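Local coordinates for uric acid degradation bifunctional protein PucL (Bacillus subtilis, PDB 6A4M), which catalyses, as a urate oxidase (uricase), the oxidation of uric acid by molecular oxygen, and probably also carries the decarboxylase activity acting later in urate breakdown, at residues Thr106-Asp111 and Arg139-Leu144; Ser160-Leu165 and Leu198-Gln203; Arg94-Tyr99 and Ala146-Asn151. All coordinates share one frame; numbering follows the deposited sequence.

Contact 1. Residues Thr106-Asp111 and Arg139-Leu144; sequences TLTGED and RSRSVL
Thr-106 to Asp-111 runs antiparallel to Arg-139 to Leu-144, the strand axes 171° apart and 4.7 Å at their closest, with Leu-107 and Leu-144, then Gly-109 and Ser-142, as hydrogen-bonded pairs. Leu-107 N meets Leu-144 O at 2.8 Å, and Leu-144 N returns a bond to Leu-107 O. At the far end Asp-111 N donates to Ser-140 O, while a water bridges Asp-111 OD2 and Ser-140 N.

Glu-110 and Arg-141 share a face with Thr-108 and Val-143. Glu-110 reaches over to Arg-139, whose NE is 3.7 Å from OE1, a long salt bridge made at the edge of the guanidinium and in its plane. Arg-139 has a second anionic partner, since its NH2 is salt-bridged to Asp-164. In Arg-141, CG anti to the backbone N (chi1 -170°) and an extended chi2 lay CD 3.5 Å from Glu-110 CG, and the bend at chi3 (81°) brings NH1 to 3.4 Å from the methyl CG2 of Thr-108. Val-143 CG2 sits against one face of the same guanidinium, whose NE is salt-bridged to Glu-161. The long aliphatic stems of Glu-110 and the two arginines pack as apolar chains and still deliver a charge.

On the opposite face Leu-107 and Leu-144 press on Ala-92 of helix 84-98, where apolar side chains are wanted. Gly-109 adds no bulk there beside the small Ser-142, whose hydroxyl is hydrogen-bonded to that of Ser-160. An antiparallel sheet with helices packed on one side is the architecture of the T-fold, to which uricases belong.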
ATOM      1  N   THR A 106     -16.238   6.743  -6.575  1.00 35.09           N
ATOM      2  CA  THR A 106     -14.913   6.127  -6.577  1.00 34.15           C
ATOM      3  C   THR A 106     -14.021   6.947  -5.654  1.00 32.92           C
ATOM      4  O   THR A 106     -13.832   8.144  -5.878  1.00 32.05           O
ATOM      5  CB  THR A 106     -14.290   6.096  -7.990  1.00 34.17           C
ATOM      6  OG1 THR A 106     -15.239   5.577  -8.927  1.00 34.28           O
ATOM      7  CG2 THR A 106     -13.035   5.227  -8.013  1.00 33.95           C
ATOM      8  N   LEU A 107     -13.494   6.299  -4.616  1.00 32.05           N
ATOM      9  CA  LEU A 107     -12.572   6.930  -3.676  1.00 32.17           C
ATOM     10  C   LEU A 107     -11.186   6.309  -3.786  1.00 32.19           C
ATOM     11  O   LEU A 107     -11.052   5.088  -3.853  1.00 32.20           O
ATOM     12  CB  LEU A 107     -13.090   6.784  -2.249  1.00 32.31           C
ATOM     13  CG  LEU A 107     -14.203   7.765  -1.888  1.00 32.71           C
ATOM     14  CD1 LEU A 107     -15.067   7.220  -0.764  1.00 33.21           C
ATOM     15  CD2 LEU A 107     -13.635   9.125  -1.512  1.00 33.09           C
ATOM     16  N   THR A 108     -10.170   7.168  -3.805  1.00 32.08           N
ATOM     17  CA  THR A 108      -8.770   6.764  -3.798  1.00 32.51           C
ATOM     18  C   THR A 108      -8.115   7.396  -2.578  1.00 32.46           C
ATOM     19  O   THR A 108      -8.287   8.592  -2.342  1.00 32.38           O
ATOM     20  CB  THR A 108      -8.054   7.266  -5.062  1.00 33.19           C
ATOM     21  OG1 THR A 108      -8.748   6.790  -6.223  1.00 33.74           O
ATOM     22  CG2 THR A 108      -6.611   6.792  -5.113  1.00 33.36           C
ATOM     23  N   GLY A 109      -7.369   6.597  -1.817  1.00 32.09           N
ATOM     24  CA  GLY A 109      -6.691   7.065  -0.607  1.00 32.00           C
ATOM     25  C   GLY A 109      -5.221   6.705  -0.636  1.00 32.02           C
ATOM     26  O   GLY A 109      -4.876   5.537  -0.490  1.00 31.66           O
ATOM     27  N   GLU A 110      -4.366   7.712  -0.823  1.00 32.84           N
ATOM     28  CA  GLU A 110      -2.907   7.530  -0.850  1.00 33.84           C
ATOM     29  C   GLU A 110      -2.276   7.885   0.492  1.00 32.80           C
ATOM     30  O   GLU A 110      -2.324   9.038   0.912  1.00 31.33           O
ATOM     31  CB  GLU A 110      -2.258   8.399  -1.936  1.00 35.72           C
ATOM     32  CG  GLU A 110      -1.881   7.662  -3.210  1.00 37.32           C
ATOM     33  CD  GLU A 110      -0.802   8.390  -3.989  1.00 38.76           C
ATOM     34  OE1 GLU A 110       0.357   8.414  -3.513  1.00 39.57           O
ATOM     35  OE2 GLU A 110      -1.115   8.928  -5.073  1.00 39.29           O
ATOM     36  N   ASP A 111      -1.654   6.897   1.132  1.00 33.43           N
ATOM     37  CA  ASP A 111      -1.007   7.081   2.428  1.00 33.46           C
ATOM     38  C   ASP A 111       0.185   8.018   2.314  1.00 32.74           C
ATOM     39  O   ASP A 111       0.955   7.941   1.363  1.00 33.19           O
ATOM     40  CB  ASP A 111      -0.555   5.725   2.991  1.00 34.73           C
ATOM     41  CG  ASP A 111       0.107   5.835   4.363  1.00 36.22           C
ATOM     42  OD1 ASP A 111      -0.369   6.623   5.203  1.00 37.83           O
ATOM     43  OD2 ASP A 111       1.103   5.119   4.605  1.00 37.34           O
ATOM     44  N   ARG A 139       4.731   3.521  -0.415  1.00 35.66           N
ATOM     45  CA  ARG A 139       3.539   4.036   0.261  1.00 37.14           C
ATOM     46  C   ARG A 139       2.324   3.219  -0.138  1.00 35.82           C
ATOM     47  O   ARG A 139       2.187   2.832  -1.301  1.00 35.41           O
ATOM     48  CB  ARG A 139       3.316   5.510  -0.098  1.00 39.37           C
ATOM     49  CG  ARG A 139       3.274   5.783  -1.598  1.00 41.53           C
ATOM     50  CD  ARG A 139       3.534   7.240  -1.940  1.00 44.30           C
ATOM     51  NE  ARG A 139       3.906   7.383  -3.349  1.00 46.49           N
ATOM     52  CZ  ARG A 139       5.140   7.257  -3.849  1.00 49.04           C
ATOM     53  NH1 ARG A 139       6.193   6.985  -3.070  1.00 49.37           N
ATOM     54  NH2 ARG A 139       5.327   7.409  -5.160  1.00 50.29           N
ATOM     55  N   SER A 140       1.444   2.953   0.824  1.00 34.96           N
ATOM     56  CA  SER A 140       0.227   2.208   0.536  1.00 34.38           C
ATOM     57  C   SER A 140      -0.790   3.110  -0.158  1.00 33.79           C
ATOM     58  O   SER A 140      -0.762   4.335  -0.002  1.00 32.76           O
ATOM     59  CB  SER A 140      -0.368   1.578   1.802  1.00 34.54           C
ATOM     60  OG  SER A 140      -0.809   2.556   2.721  1.00 35.57           O
ATOM     61  N   ARG A 141      -1.656   2.491  -0.955  1.00 33.55           N
ATOM     62  CA  ARG A 141      -2.784   3.176  -1.577  1.00 33.65           C
ATOM     63  C   ARG A 141      -3.974   2.231  -1.574  1.00 33.01           C
ATOM     64  O   ARG A 141      -3.803   1.022  -1.748  1.00 32.30           O
ATOM     65  CB  ARG A 141      -2.454   3.606  -3.011  1.00 34.50           C
ATOM     66  CG  ARG A 141      -3.496   4.524  -3.644  1.00 35.21           C
ATOM     67  CD  ARG A 141      -3.112   4.947  -5.056  1.00 36.02           C
ATOM     68  NE  ARG A 141      -3.436   3.904  -6.035  1.00 36.70           N
ATOM     69  CZ  ARG A 141      -4.206   4.043  -7.123  1.00 36.96           C
ATOM     70  NH1 ARG A 141      -4.755   5.205  -7.464  1.00 36.67           N
ATOM     71  NH2 ARG A 141      -4.421   2.986  -7.902  1.00 38.15           N
ATOM     72  N   SER A 142      -5.169   2.785  -1.373  1.00 32.73           N
ATOM     73  CA  SER A 142      -6.412   2.015  -1.412  1.00 32.78           C
ATOM     74  C   SER A 142      -7.417   2.672  -2.350  1.00 32.51           C
ATOM     75  O   SER A 142      -7.565   3.895  -2.354  1.00 32.76           O
ATOM     76  CB  SER A 142      -7.007   1.887  -0.010  1.00 32.58           C
ATOM     77  OG  SER A 142      -6.136   1.158   0.835  1.00 32.87           O
ATOM     78  N   VAL A 143      -8.089   1.846  -3.148  1.00 32.34           N
ATOM     79  CA  VAL A 143      -9.168   2.282  -4.026  1.00 32.77           C
ATOM     80  C   VAL A 143     -10.451   1.568  -3.607  1.00 33.51           C
ATOM     81  O   VAL A 143     -10.431   0.380  -3.277  1.00 33.70           O
ATOM     82  CB  VAL A 143      -8.851   1.973  -5.507  1.00 32.51           C
ATOM     83  CG1 VAL A 143      -9.968   2.467  -6.423  1.00 32.39           C
ATOM     84  CG2 VAL A 143      -7.515   2.594  -5.891  1.00 32.64           C
ATOM     85  N   LEU A 144     -11.558   2.303  -3.611  1.00 34.71           N
ATOM     86  CA  LEU A 144     -12.869   1.741  -3.317  1.00 35.82           C
ATOM     87  C   LEU A 144     -13.896   2.339  -4.259  1.00 37.02           C
ATOM     88  O   LEU A 144     -13.997   3.562  -4.365  1.00 36.04           O
ATOM     89  CB  LEU A 144     -13.267   2.045  -1.874  1.00 36.22           C
ATOM     90  CG  LEU A 144     -14.613   1.490  -1.391  1.00 36.16           C
ATOM     91  CD1 LEU A 144     -14.559  -0.022  -1.256  1.00 36.57           C
ATOM     92  CD2 LEU A 144     -14.993   2.120  -0.068  1.00 36.32           C
TER
HETATM   93  O   HOH W   1       2.621   3.213   3.520  1.00 30.10           O

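Contact 2. Residues Ser160-Leu165 and Leu198-Gln203; sequences SEIMDL and LNISWQ
The indole of Trp-202 lies flat against the backbone of Ser-160, whose carbonyl O sits 3.4 Å above the ring plane, over its centre. CG of Trp-202 stands between its own backbone N and carbonyl carbon (chi1 57°), which folds the ring back across the neighbouring strand; NE1 comes 3.6 Å from Ser-160 CB. Such a broad, flat side chain suits a buried place where it covers peptide and methylene together. Ser-160 O also accepts the backbone N-H of Trp-202. On the same face Ile-162 and Ile-200 run alongside each other off the sheet, with CG2 of Ile-162 4.0 Å from CB of Ile-200.

The strands are antiparallel, and their register slips by one between Ile-162 and Leu-165, a beta bulge in the T-fold sheet. Asp-164 is the residue that takes up positive phi and psi (55°/47°). Its N-H is met not by a main-chain carbonyl but by Asn-199 OD1, at 2.8 Å in an almost straight bond. Asparagine fits because its short amide can stand in for a peptide oxygen. The ladder resumes with Leu-198 N donating to Leu-165 O at 2.8 Å. Across the other face Glu-161 CG lies 3.4 Å from Ser-201 OG; the carboxylate leans past that hydroxyl without a well-angled bond, and its OE1 is salt-bridged to Arg-141 instead.

Farther out, helix 221-233 covers the tryptophan face through Ala-221 and Val-224, and strand 258-267 flanks Ile-200 with Val-261 and Phe-263. Ser-160 OG is hydrogen-bonded to Glu-85, Asp-164 OD2 to Gln-166, and Asn-199 OD1 also accepts a hydrogen bond from O3 of a bound glycerol.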
ATOM      1  N   SER A 160      -6.273  -2.836  -2.151  1.00 33.21           N
ATOM      2  CA  SER A 160      -5.216  -2.083  -1.500  1.00 33.83           C
ATOM      3  C   SER A 160      -3.909  -2.428  -2.181  1.00 34.51           C
ATOM      4  O   SER A 160      -3.778  -3.477  -2.810  1.00 35.46           O
ATOM      5  CB  SER A 160      -5.156  -2.403  -0.015  1.00 33.79           C
ATOM      6  OG  SER A 160      -6.292  -1.871   0.637  1.00 33.89           O
ATOM      7  N   GLU A 161      -2.941  -1.536  -2.043  1.00 35.12           N
ATOM      8  CA  GLU A 161      -1.760  -1.554  -2.882  1.00 35.99           C
ATOM      9  C   GLU A 161      -0.562  -1.004  -2.132  1.00 35.64           C
ATOM     10  O   GLU A 161      -0.719  -0.101  -1.313  1.00 35.63           O
ATOM     11  CB  GLU A 161      -2.045  -0.688  -4.108  1.00 37.28           C
ATOM     12  CG  GLU A 161      -1.023  -0.770  -5.227  1.00 38.33           C
ATOM     13  CD  GLU A 161      -1.490  -0.071  -6.494  1.00 39.41           C
ATOM     14  OE1 GLU A 161      -2.380   0.808  -6.415  1.00 38.81           O
ATOM     15  OE2 GLU A 161      -0.955  -0.403  -7.576  1.00 41.46           O
ATOM     16  N   ILE A 162       0.621  -1.553  -2.393  1.00 35.25           N
ATOM     17  CA  ILE A 162       1.869  -0.857  -2.037  1.00 35.35           C
ATOM     18  C   ILE A 162       2.550  -0.403  -3.322  1.00 35.00           C
ATOM     19  O   ILE A 162       2.744  -1.198  -4.240  1.00 34.25           O
ATOM     20  CB  ILE A 162       2.825  -1.670  -1.127  1.00 34.99           C
ATOM     21  CG1 ILE A 162       3.995  -0.778  -0.697  1.00 35.00           C
ATOM     22  CG2 ILE A 162       3.348  -2.940  -1.791  1.00 35.27           C
ATOM     23  CD1 ILE A 162       4.747  -1.292   0.499  1.00 35.53           C
ATOM     24  N   MET A 163       2.890   0.882  -3.372  1.00 35.75           N
ATOM     25  CA  MET A 163       3.407   1.520  -4.576  1.00 36.60           C
ATOM     26  C   MET A 163       4.862   1.908  -4.424  1.00 35.40           C
ATOM     27  O   MET A 163       5.337   2.136  -3.318  1.00 34.35           O
ATOM     28  CB  MET A 163       2.642   2.806  -4.857  1.00 38.74           C
ATOM     29  CG  MET A 163       1.134   2.679  -4.888  1.00 40.47           C
ATOM     30  SD  MET A 163       0.409   4.106  -5.713  1.00 43.84           S
ATOM     31  CE  MET A 163       1.129   5.483  -4.819  1.00 43.91           C
ATOM     32  N   ASP A 164       5.540   2.014  -5.563  1.00 35.36           N
ATOM     33  CA  ASP A 164       6.875   2.609  -5.659  1.00 35.02           C
ATOM     34  C   ASP A 164       7.897   1.950  -4.712  1.00 33.30           C
ATOM     35  O   ASP A 164       8.653   2.627  -4.004  1.00 32.52           O
ATOM     36  CB  ASP A 164       6.779   4.136  -5.456  1.00 36.16           C
ATOM     37  CG  ASP A 164       7.923   4.909  -6.130  1.00 38.54           C
ATOM     38  OD1 ASP A 164       8.247   6.018  -5.644  1.00 41.00           O
ATOM     39  OD2 ASP A 164       8.496   4.434  -7.141  1.00 38.46           O
ATOM     40  N   LEU A 165       7.900   0.616  -4.727  1.00 31.70           N
ATOM     41  CA  LEU A 165       8.846  -0.191  -3.960  1.00 30.87           C
ATOM     42  C   LEU A 165      10.057  -0.472  -4.847  1.00 30.37           C
ATOM     43  O   LEU A 165       9.973  -1.269  -5.783  1.00 28.60           O
ATOM     44  CB  LEU A 165       8.184  -1.495  -3.506  1.00 30.98           C
ATOM     45  CG  LEU A 165       8.978  -2.457  -2.625  1.00 31.37           C
ATOM     46  CD1 LEU A 165       9.505  -1.771  -1.374  1.00 31.64           C
ATOM     47  CD2 LEU A 165       8.099  -3.643  -2.259  1.00 31.61           C
ATOM     48  N   LEU A 198       8.370  -2.031  -7.993  1.00 30.81           N
ATOM     49  CA  LEU A 198       7.202  -2.901  -7.844  1.00 30.85           C
ATOM     50  C   LEU A 198       6.022  -2.160  -7.236  1.00 30.39           C
ATOM     51  O   LEU A 198       6.137  -1.597  -6.155  1.00 29.34           O
ATOM     52  CB  LEU A 198       7.548  -4.102  -6.956  1.00 31.04           C
ATOM     53  CG  LEU A 198       8.426  -5.196  -7.571  1.00 31.45           C
ATOM     54  CD1 LEU A 198       8.861  -6.186  -6.499  1.00 31.74           C
ATOM     55  CD2 LEU A 198       7.704  -5.924  -8.696  1.00 31.62           C
ATOM     56  N   ASN A 199       4.900  -2.144  -7.954  1.00 30.71           N
ATOM     57  CA  ASN A 199       3.598  -1.879  -7.356  1.00 31.50           C
ATOM     58  C   ASN A 199       2.923  -3.234  -7.169  1.00 31.00           C
ATOM     59  O   ASN A 199       2.887  -4.029  -8.102  1.00 30.44           O
ATOM     60  CB  ASN A 199       2.737  -0.977  -8.245  1.00 32.42           C
ATOM     61  CG  ASN A 199       3.289   0.437  -8.382  1.00 33.56           C
ATOM     62  OD1 ASN A 199       4.247   0.834  -7.707  1.00 34.13           O
ATOM     63  ND2 ASN A 199       2.689   1.204  -9.281  1.00 34.74           N
ATOM     64  N   ILE A 200       2.410  -3.500  -5.967  1.00 31.30           N
ATOM     65  CA  ILE A 200       1.740  -4.770  -5.651  1.00 31.13           C
ATOM     66  C   ILE A 200       0.359  -4.471  -5.069  1.00 31.56           C
ATOM     67  O   ILE A 200       0.253  -3.712  -4.108  1.00 31.83           O
ATOM     68  CB  ILE A 200       2.546  -5.626  -4.640  1.00 30.73           C
ATOM     69  CG1 ILE A 200       4.016  -5.749  -5.066  1.00 30.43           C
ATOM     70  CG2 ILE A 200       1.923  -7.015  -4.500  1.00 30.69           C
ATOM     71  CD1 ILE A 200       4.908  -6.389  -4.027  1.00 30.34           C
ATOM     72  N   SER A 201      -0.675  -5.075  -5.659  1.00 31.93           N
ATOM     73  CA  SER A 201      -2.071  -4.917  -5.242  1.00 32.60           C
ATOM     74  C   SER A 201      -2.618  -6.236  -4.720  1.00 32.86           C
ATOM     75  O   SER A 201      -2.064  -7.291  -5.009  1.00 32.56           O
ATOM     76  CB  SER A 201      -2.942  -4.484  -6.424  1.00 32.71           C
ATOM     77  OG  SER A 201      -2.537  -3.233  -6.937  1.00 34.24           O
ATOM     78  N   TRP A 202      -3.712  -6.165  -3.966  1.00 33.21           N
ATOM     79  CA  TRP A 202      -4.416  -7.362  -3.501  1.00 34.07           C
ATOM     80  C   TRP A 202      -5.905  -7.100  -3.255  1.00 35.18           C
ATOM     81  O   TRP A 202      -6.296  -6.016  -2.807  1.00 34.55           O
ATOM     82  CB  TRP A 202      -3.756  -7.928  -2.236  1.00 33.62           C
ATOM     83  CG  TRP A 202      -3.661  -6.965  -1.097  1.00 33.56           C
ATOM     84  CD1 TRP A 202      -4.577  -6.780  -0.100  1.00 33.98           C
ATOM     85  CD2 TRP A 202      -2.586  -6.057  -0.826  1.00 33.87           C
ATOM     86  NE1 TRP A 202      -4.141  -5.810   0.774  1.00 33.87           N
ATOM     87  CE2 TRP A 202      -2.923  -5.350   0.354  1.00 33.77           C
ATOM     88  CE3 TRP A 202      -1.370  -5.768  -1.464  1.00 33.63           C
ATOM     89  CZ2 TRP A 202      -2.087  -4.374   0.908  1.00 33.83           C
ATOM     90  CZ3 TRP A 202      -0.538  -4.796  -0.911  1.00 33.43           C
ATOM     91  CH2 TRP A 202      -0.902  -4.111   0.264  1.00 33.75           C
ATOM     92  N   GLN A 203      -6.722  -8.105  -3.567  1.00 36.40           N
ATOM     93  CA  GLN A 203      -8.166  -8.053  -3.362  1.00 37.98           C
ATOM     94  C   GLN A 203      -8.566  -9.117  -2.348  1.00 38.25           C
ATOM     95  O   GLN A 203      -8.087 -10.253  -2.410  1.00 39.09           O
ATOM     96  CB  GLN A 203      -8.904  -8.281  -4.683  1.00 38.43           C
ATOM     97  CG  GLN A 203      -8.713  -7.158  -5.687  1.00 39.43           C
ATOM     98  CD  GLN A 203      -9.502  -7.370  -6.966  1.00 40.15           C
ATOM     99  OE1 GLN A 203      -9.331  -8.374  -7.652  1.00 40.83           O
ATOM    100  NE2 GLN A 203     -10.366  -6.416  -7.297  1.00 40.49           N
TER

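Contact 3. Residues Arg94-Tyr99 and Ala146-Asn151; sequences RFLDTY and AERSGN
Leu-96 and Arg-148 join the last turn of helix 84-98 to the end of strand 139-148, a helix-on-sheet contact of the T-fold, in which helices cover one side of an antiparallel sheet. The short axes run 9.7 Å apart and nearly in the same direction, 17° from parallel.

The apolar part is small. Leu-96 points at the strand, and its CD1 meets Ala-146 CB at 4.0 Å; a branched leucine fills the gap between helix and sheet, while the alanine keeps the strand side low. Ile-105 and Ile-153 also touch Leu-96 and widen this apolar patch.

The polar part belongs to Arg-148. Its side chain leaves with CG anti to the backbone N (chi1 -171°), and the bend at chi3 (-60°) brings the guanidinium back to the helix end. NH2 donates to Leu-96 O at 2.9 Å, with the oxygen close to the guanidinium plane. Tyr-99 O is also near NH2, though poorly angled for a bond, and Met-102 O accepts a further hydrogen bond from NH2. A positive group here is probably favoured by the carbonyls exposed where a helix stops. Replacing Arg-148 by an alanine would probably leave Leu-96 O and Met-102 O without this shared donor and open a gap between the helix end and the strand.

Within the helix segment two local interactions hold side chains that also meet Phe-71 of helix 64-78. Arg-94 NH1 forms a salt bridge with Asp-97 OD2 at 3.2 Å, one turn along. Thr-98, near the helix end, turns its hydroxyl back onto the main chain: OG1 donates to Arg-94 O at 2.7 Å.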
ATOM      1  N   ARG A  94     -21.375   7.024   3.724  1.00 34.62           N
ATOM      2  CA  ARG A  94     -21.963   8.285   4.183  1.00 34.80           C
ATOM      3  C   ARG A  94     -22.264   9.268   3.047  1.00 34.81           C
ATOM      4  O   ARG A  94     -23.229  10.026   3.147  1.00 34.96           O
ATOM      5  CB  ARG A  94     -21.082   8.955   5.255  1.00 34.87           C
ATOM      6  CG  ARG A  94     -20.859   8.145   6.538  1.00 35.19           C
ATOM      7  CD  ARG A  94     -22.115   7.466   7.070  1.00 34.89           C
ATOM      8  NE  ARG A  94     -23.193   8.436   7.267  1.00 35.17           N
ATOM      9  CZ  ARG A  94     -24.501   8.164   7.272  1.00 34.93           C
ATOM     10  NH1 ARG A  94     -24.961   6.924   7.099  1.00 34.92           N
ATOM     11  NH2 ARG A  94     -25.366   9.157   7.464  1.00 35.44           N
ATOM     12  N   PHE A  95     -21.453   9.254   1.986  1.00 34.91           N
ATOM     13  CA  PHE A  95     -21.740  10.046   0.773  1.00 35.10           C
ATOM     14  C   PHE A  95     -23.029   9.577   0.092  1.00 35.60           C
ATOM     15  O   PHE A  95     -23.890  10.388  -0.241  1.00 34.99           O
ATOM     16  CB  PHE A  95     -20.584   9.984  -0.246  1.00 34.45           C
ATOM     17  CG  PHE A  95     -19.644  11.160  -0.196  1.00 33.93           C
ATOM     18  CD1 PHE A  95     -20.113  12.454  -0.411  1.00 33.51           C
ATOM     19  CD2 PHE A  95     -18.278  10.974   0.015  1.00 33.74           C
ATOM     20  CE1 PHE A  95     -19.249  13.539  -0.385  1.00 33.35           C
ATOM     21  CE2 PHE A  95     -17.407  12.056   0.041  1.00 33.65           C
ATOM     22  CZ  PHE A  95     -17.894  13.340  -0.159  1.00 33.48           C
ATOM     23  N   LEU A  96     -23.144   8.269  -0.118  1.00 36.55           N
ATOM     24  CA  LEU A  96     -24.327   7.688  -0.759  1.00 37.74           C
ATOM     25  C   LEU A  96     -25.593   7.835   0.097  1.00 38.64           C
ATOM     26  O   LEU A  96     -26.670   8.093  -0.440  1.00 39.26           O
ATOM     27  CB  LEU A  96     -24.085   6.215  -1.106  1.00 37.72           C
ATOM     28  CG  LEU A  96     -23.015   5.958  -2.176  1.00 38.06           C
ATOM     29  CD1 LEU A  96     -22.570   4.502  -2.164  1.00 38.11           C
ATOM     30  CD2 LEU A  96     -23.508   6.354  -3.563  1.00 38.37           C
ATOM     31  N   ASP A  97     -25.457   7.687   1.416  1.00 39.09           N
ATOM     32  CA  ASP A  97     -26.595   7.818   2.334  1.00 39.36           C
ATOM     33  C   ASP A  97     -27.107   9.252   2.528  1.00 40.43           C
ATOM     34  O   ASP A  97     -28.282   9.430   2.853  1.00 40.05           O
ATOM     35  CB  ASP A  97     -26.267   7.203   3.704  1.00 39.56           C
ATOM     36  CG  ASP A  97     -26.201   5.677   3.674  1.00 39.63           C
ATOM     37  OD1 ASP A  97     -26.723   5.051   2.729  1.00 40.14           O
ATOM     38  OD2 ASP A  97     -25.632   5.096   4.622  1.00 39.85           O
ATOM     39  N   THR A  98     -26.249  10.261   2.340  1.00 41.94           N
ATOM     40  CA  THR A  98     -26.644  11.674   2.546  1.00 43.44           C
ATOM     41  C   THR A  98     -26.856  12.512   1.268  1.00 44.79           C
ATOM     42  O   THR A  98     -27.384  13.621   1.355  1.00 43.20           O
ATOM     43  CB  THR A  98     -25.658  12.411   3.481  1.00 43.18           C
ATOM     44  OG1 THR A  98     -24.352  12.448   2.895  1.00 43.61           O
ATOM     45  CG2 THR A  98     -25.594  11.721   4.841  1.00 43.06           C
ATOM     46  N   TYR A  99     -26.453  11.991   0.106  1.00 47.78           N
ATOM     47  CA  TYR A  99     -26.684  12.644  -1.191  1.00 50.47           C
ATOM     48  C   TYR A  99     -27.493  11.703  -2.093  1.00 52.34           C
ATOM     49  O   TYR A  99     -26.975  10.679  -2.549  1.00 52.71           O
ATOM     50  CB  TYR A  99     -25.353  12.993  -1.860  1.00 52.18           C
ATOM     51  CG  TYR A  99     -24.542  14.055  -1.142  1.00 54.25           C
ATOM     52  CD1 TYR A  99     -23.706  13.724  -0.071  1.00 55.12           C
ATOM     53  CD2 TYR A  99     -24.593  15.393  -1.544  1.00 56.43           C
ATOM     54  CE1 TYR A  99     -22.957  14.693   0.585  1.00 56.16           C
ATOM     55  CE2 TYR A  99     -23.846  16.370  -0.892  1.00 57.77           C
ATOM     56  CZ  TYR A  99     -23.029  16.015   0.171  1.00 58.01           C
ATOM     57  OH  TYR A  99     -22.286  16.976   0.819  1.00 59.74           O
ATOM     58  N   ALA A 146     -18.053   2.131  -5.044  1.00 45.82           N
ATOM     59  CA  ALA A 146     -19.354   1.701  -4.523  1.00 47.29           C
ATOM     60  C   ALA A 146     -20.503   2.279  -5.350  1.00 49.93           C
ATOM     61  O   ALA A 146     -20.436   3.425  -5.801  1.00 47.54           O
ATOM     62  CB  ALA A 146     -19.494   2.111  -3.068  1.00 46.75           C
ATOM     63  N   GLU A 147     -21.555   1.476  -5.533  1.00 55.40           N
ATOM     64  CA  GLU A 147     -22.724   1.847  -6.342  1.00 59.48           C
ATOM     65  C   GLU A 147     -24.027   1.714  -5.559  1.00 62.53           C
ATOM     66  O   GLU A 147     -24.091   1.011  -4.549  1.00 61.90           O
ATOM     67  CB  GLU A 147     -22.802   0.974  -7.601  1.00 60.71           C
ATOM     68  CG  GLU A 147     -21.925   1.456  -8.747  1.00 62.25           C
ATOM     69  CD  GLU A 147     -21.951   0.534  -9.958  1.00 63.74           C
ATOM     70  OE1 GLU A 147     -22.983  -0.134 -10.203  1.00 62.57           O
ATOM     71  OE2 GLU A 147     -20.928   0.483 -10.677  1.00 65.02           O
ATOM     72  N   ARG A 148     -25.056   2.401  -6.051  1.00 67.83           N
ATOM     73  CA  ARG A 148     -26.417   2.285  -5.534  1.00 71.77           C
ATOM     74  C   ARG A 148     -27.180   1.257  -6.375  1.00 75.24           C
ATOM     75  O   ARG A 148     -27.380   1.468  -7.574  1.00 76.76           O
ATOM     76  CB  ARG A 148     -27.117   3.647  -5.600  1.00 72.36           C
ATOM     77  CG  ARG A 148     -28.460   3.709  -4.889  1.00 72.35           C
ATOM     78  CD  ARG A 148     -29.182   5.019  -5.173  1.00 72.21           C
ATOM     79  NE  ARG A 148     -28.428   6.196  -4.733  1.00 71.45           N
ATOM     80  CZ  ARG A 148     -28.276   6.594  -3.466  1.00 70.09           C
ATOM     81  NH1 ARG A 148     -28.810   5.913  -2.450  1.00 69.69           N
ATOM     82  NH2 ARG A 148     -27.569   7.693  -3.206  1.00 68.95           N
ATOM     83  N   SER A 149     -27.585   0.147  -5.754  1.00 79.16           N
ATOM     84  CA  SER A 149     -28.376  -0.894  -6.434  1.00 82.31           C
ATOM     85  C   SER A 149     -29.043  -1.847  -5.420  1.00 83.47           C
ATOM     86  O   SER A 149     -28.350  -2.664  -4.808  1.00 82.84           O
ATOM     87  CB  SER A 149     -27.507  -1.702  -7.409  1.00 82.72           C
ATOM     88  OG  SER A 149     -26.608  -2.557  -6.725  1.00 82.90           O
ATOM     89  N   GLY A 150     -30.356  -1.753  -5.196  1.00 84.05           N
ATOM     90  CA  GLY A 150     -31.229  -0.658  -5.649  1.00 83.82           C
ATOM     91  C   GLY A 150     -32.167  -0.345  -4.506  1.00 83.18           C
ATOM     92  O   GLY A 150     -33.387  -0.366  -4.664  1.00 85.87           O
ATOM     93  N   ASN A 151     -31.550   0.024  -3.383  1.00 80.60           N
ATOM     94  CA  ASN A 151     -32.081  -0.095  -2.006  1.00 80.01           C
ATOM     95  C   ASN A 151     -30.954  -0.515  -1.036  1.00 78.46           C
ATOM     96  O   ASN A 151     -31.098  -0.376   0.182  1.00 79.07           O
ATOM     97  CB  ASN A 151     -33.250  -1.093  -1.866  1.00 81.25           C
ATOM     98  CG  ASN A 151     -33.987  -0.946  -0.550  1.00 81.26           C
ATOM     99  OD1 ASN A 151     -34.000  -1.853   0.281  1.00 80.84           O
ATOM    100  ND2 ASN A 151     -34.591   0.212  -0.351  1.00 79.36           N
TER

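In the fold
Contacts 1 and 2 are neighbours in one curved antiparallel sheet, their centres about 11 Å apart, because strand 139-148 pairs with strand 153-169. They touch through a probable hydrogen bond of Met-163 N to Arg-139 O (2.9 Å) and through the hydroxyls of Ser-142 and Ser-160, with Met-163 CE packed on Glu-110. Contact 3 uses the other end of strand 139-148, about 19 Å from contact 1 between centres, where helix 84-98 finishes. It is about 28 Å from contact 2, nearest atoms about 12 Å apart. A glycerol lies about 3 Å from the side chain of Asn-199 in contact 2, but probably came from the crystallisation liquor and need not mark the urate site.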